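Side-chain contact in epoxide hydrolase (Aspergillus niger, PDB 3G02), which probably hydrolyses epoxides to vicinal diols, here in an enantioselective variant of an alpha/beta-hydrolase obtained by directed evolution: residues Ala251-His256 against His313-Trp318. The protein carries 9 engineered substitutions. Numbering follows the deposited sequence.
Sequences AYAMEH and HTYREW. Engineered in segment 313-318: W318 (natural residue Thr). With FMT (formic acid), chain C.
With CG anti to its carbonyl carbon and beside its backbone N (chi1 -65°), H256 runs side by side with Y315, the two side chains pointing the same way. Y252 has CG between backbone N and carbonyl carbon (chi1 77°), and its side chain crosses that of Y315 at about a right angle. The imidazole stands on edge over one face of the Y315 ring, a T-shaped stack with centroids 4.4 Å apart and planes at 87°. Its ND1 sits above the middle of the phenol, 3.3 Å from Y315 CZ, while H256 CB makes a CH-pi contact farther back, over the same ring. Beyond the stack, H256 NE2 is hydrogen-bonded to W277, and W118 and F308 meet the imidazole edge-to-face. A253 CB packs 4.0 Å from Y315 CE2 and also lies over the centre of the Y252 ring. At the backbone end, one water links H256 O to R316 N, accepting from the latter. Both phenols converge on a formic acid molecule, probably from the crystallisation liquor: its O2 accepts from Y252 OH at 2.7 Å and from Y315 OH at 2.6 Å, lying near the plane of each ring at its edge. The indole of the engineered W318 comes in with CZ3 3.5 Å from the carbon of the formic acid. Side chain to side chain, Y315, a predicted proton donor, lies about 5 Å from D193, the predicted nucleophile, and Y252 about 7 Å from H375, also a predicted proton donor, consistent with both tyrosines lining the active site. Two hydroxyls donating to one oxygen is consistent with the tyrosine pair of epoxide hydrolases, which grips the epoxide oxygen and polarises its C-O bond for attack by the aspartate.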
loop_
_atom_site.group_PDB
_atom_site.type_symbol
_atom_site.label_atom_id
_atom_site.label_comp_id
_atom_site.label_asym_id
_atom_site.label_seq_id
_atom_site.Cartn_x
_atom_site.Cartn_y
_atom_site.Cartn_z
ATOM N N ALA A 251 -2.266 6.768 0.617
ATOM C CA ALA A 251 -1.228 5.745 0.717
ATOM C C ALA A 251 -1.271 4.765 -0.450
ATOM O O ALA A 251 -0.219 4.371 -0.952
ATOM C CB ALA A 251 -1.331 5.002 2.031
ATOM N N TYR A 252 -2.475 4.381 -0.889
ATOM C CA TYR A 252 -2.613 3.445 -2.007
ATOM C C TYR A 252 -1.874 3.977 -3.244
ATOM O O TYR A 252 -1.174 3.224 -3.929
ATOM C CB TYR A 252 -4.099 3.183 -2.330
ATOM C CG TYR A 252 -4.702 4.327 -3.090
ATOM C CD1 TYR A 252 -5.011 5.526 -2.442
ATOM C CD2 TYR A 252 -4.902 4.245 -4.465
ATOM C CE1 TYR A 252 -5.501 6.607 -3.146
ATOM C CE2 TYR A 252 -5.395 5.315 -5.174
ATOM C CZ TYR A 252 -5.696 6.498 -4.507
ATOM O OH TYR A 252 -6.178 7.583 -5.203
ATOM N N ALA A 253 -2.012 5.281 -3.494
ATOM C CA ALA A 253 -1.447 5.934 -4.669
ATOM C C ALA A 253 0.068 5.974 -4.559
ATOM O O ALA A 253 0.780 5.763 -5.544
ATOM C CB ALA A 253 -2.004 7.354 -4.805
ATOM N N MET A 254 0.560 6.232 -3.351
ATOM C CA MET A 254 2.002 6.221 -3.111
ATOM C C MET A 254 2.609 4.841 -3.349
ATOM O O MET A 254 3.723 4.727 -3.857
ATOM C CB MET A 254 2.303 6.707 -1.701
ATOM C CG MET A 254 1.939 8.173 -1.499
ATOM S SD MET A 254 2.783 9.354 -2.562
ATOM C CE MET A 254 4.509 8.938 -2.331
ATOM N N GLU A 255 1.864 3.796 -2.997
ATOM C CA GLU A 255 2.314 2.429 -3.253
ATOM C C GLU A 255 2.299 2.125 -4.752
ATOM O O GLU A 255 3.259 1.562 -5.279
ATOM C CB GLU A 255 1.476 1.426 -2.455
ATOM C CG GLU A 255 1.897 -0.039 -2.631
ATOM C CD GLU A 255 3.250 -0.394 -2.023
ATOM O OE1 GLU A 255 3.845 0.424 -1.286
ATOM O OE2 GLU A 255 3.729 -1.522 -2.291
ATOM N N HIS A 256 1.236 2.528 -5.448
ATOM C CA HIS A 256 1.178 2.369 -6.909
ATOM C C HIS A 256 2.346 3.071 -7.603
ATOM O O HIS A 256 2.893 2.559 -8.581
ATOM C CB HIS A 256 -0.098 2.976 -7.494
ATOM C CG HIS A 256 -1.378 2.313 -7.084
ATOM N ND1 HIS A 256 -2.595 2.740 -7.567
ATOM C CD2 HIS A 256 -1.646 1.266 -6.265
ATOM C CE1 HIS A 256 -3.561 2.001 -7.054
ATOM N NE2 HIS A 256 -3.013 1.097 -6.261
ATOM N N HIS A 313 0.744 1.883 -14.146
ATOM C CA HIS A 313 1.990 2.459 -14.672
ATOM C C HIS A 313 2.035 3.981 -14.597
ATOM O O HIS A 313 3.102 4.565 -14.408
ATOM C CB HIS A 313 2.275 1.980 -16.110
ATOM C CG HIS A 313 1.274 2.441 -17.130
ATOM N ND1 HIS A 313 0.092 1.770 -17.371
ATOM C CD2 HIS A 313 1.294 3.486 -17.993
ATOM C CE1 HIS A 313 -0.579 2.394 -18.324
ATOM N NE2 HIS A 313 0.129 3.437 -18.719
ATOM N N THR A 314 0.876 4.619 -14.731
ATOM C CA THR A 314 0.812 6.074 -14.767
ATOM C C THR A 314 1.073 6.726 -13.417
ATOM O O THR A 314 1.430 7.900 -13.362
ATOM C CB THR A 314 -0.553 6.565 -15.257
ATOM O OG1 THR A 314 -1.573 5.915 -14.497
ATOM C CG2 THR A 314 -0.734 6.245 -16.738
ATOM N N TYR A 315 0.894 5.980 -12.329
ATOM C CA TYR A 315 0.994 6.585 -11.002
ATOM C C TYR A 315 2.347 7.220 -10.698
ATOM O O TYR A 315 2.406 8.253 -10.044
ATOM C CB TYR A 315 0.611 5.587 -9.910
ATOM C CG TYR A 315 -0.880 5.483 -9.722
ATOM C CD1 TYR A 315 -1.654 4.710 -10.585
ATOM C CD2 TYR A 315 -1.521 6.171 -8.690
ATOM C CE1 TYR A 315 -3.031 4.616 -10.419
ATOM C CE2 TYR A 315 -2.896 6.087 -8.517
ATOM C CZ TYR A 315 -3.643 5.310 -9.386
ATOM O OH TYR A 315 -5.007 5.214 -9.226
ATOM N N ARG A 316 3.427 6.613 -11.178
ATOM C CA ARG A 316 4.759 7.173 -10.923
ATOM C C ARG A 316 4.955 8.546 -11.574
ATOM O O ARG A 316 5.834 9.300 -11.160
ATOM C CB ARG A 316 5.868 6.198 -11.314
ATOM C CG ARG A 316 5.814 5.689 -12.737
ATOM C CD ARG A 316 6.886 4.648 -12.912
ATOM N NE ARG A 316 6.827 3.931 -14.182
ATOM C CZ ARG A 316 6.136 2.813 -14.390
ATOM N NH1 ARG A 316 5.399 2.284 -13.419
ATOM N NH2 ARG A 316 6.173 2.225 -15.577
ATOM N N GLU A 317 4.127 8.866 -12.568
ATOM C CA GLU A 317 4.094 10.212 -13.154
ATOM C C GLU A 317 2.941 11.061 -12.612
ATOM O O GLU A 317 3.067 12.283 -12.495
ATOM C CB GLU A 317 3.992 10.141 -14.677
ATOM C CG GLU A 317 5.212 9.560 -15.365
ATOM C CD GLU A 317 5.240 9.846 -16.856
ATOM O OE1 GLU A 317 4.199 10.272 -17.405
ATOM O OE2 GLU A 317 6.310 9.645 -17.472
ATOM N N TRP A 318 1.818 10.421 -12.293
ATOM C CA TRP A 318 0.603 11.143 -11.902
ATOM C C TRP A 318 0.636 11.684 -10.468
ATOM O O TRP A 318 0.123 12.774 -10.208
ATOM C CB TRP A 318 -0.631 10.259 -12.126
ATOM C CG TRP A 318 -1.964 10.956 -11.978
ATOM C CD1 TRP A 318 -2.430 12.019 -12.709
ATOM C CD2 TRP A 318 -3.009 10.612 -11.062
ATOM N NE1 TRP A 318 -3.695 12.360 -12.294
ATOM C CE2 TRP A 318 -4.074 11.514 -11.285
ATOM C CE3 TRP A 318 -3.148 9.631 -10.069
ATOM C CZ2 TRP A 318 -5.263 11.465 -10.551
ATOM C CZ3 TRP A 318 -4.327 9.586 -9.339
ATOM C CH2 TRP A 318 -5.372 10.498 -9.587
HETATM C C FMT C . -7.019 7.490 -8.591
HETATM O O1 FMT C . -7.799 8.371 -8.242
HETATM O O2 FMT C . -6.201 6.995 -7.814
HETATM O O HOH W 1 3.490 3.468 -11.304
#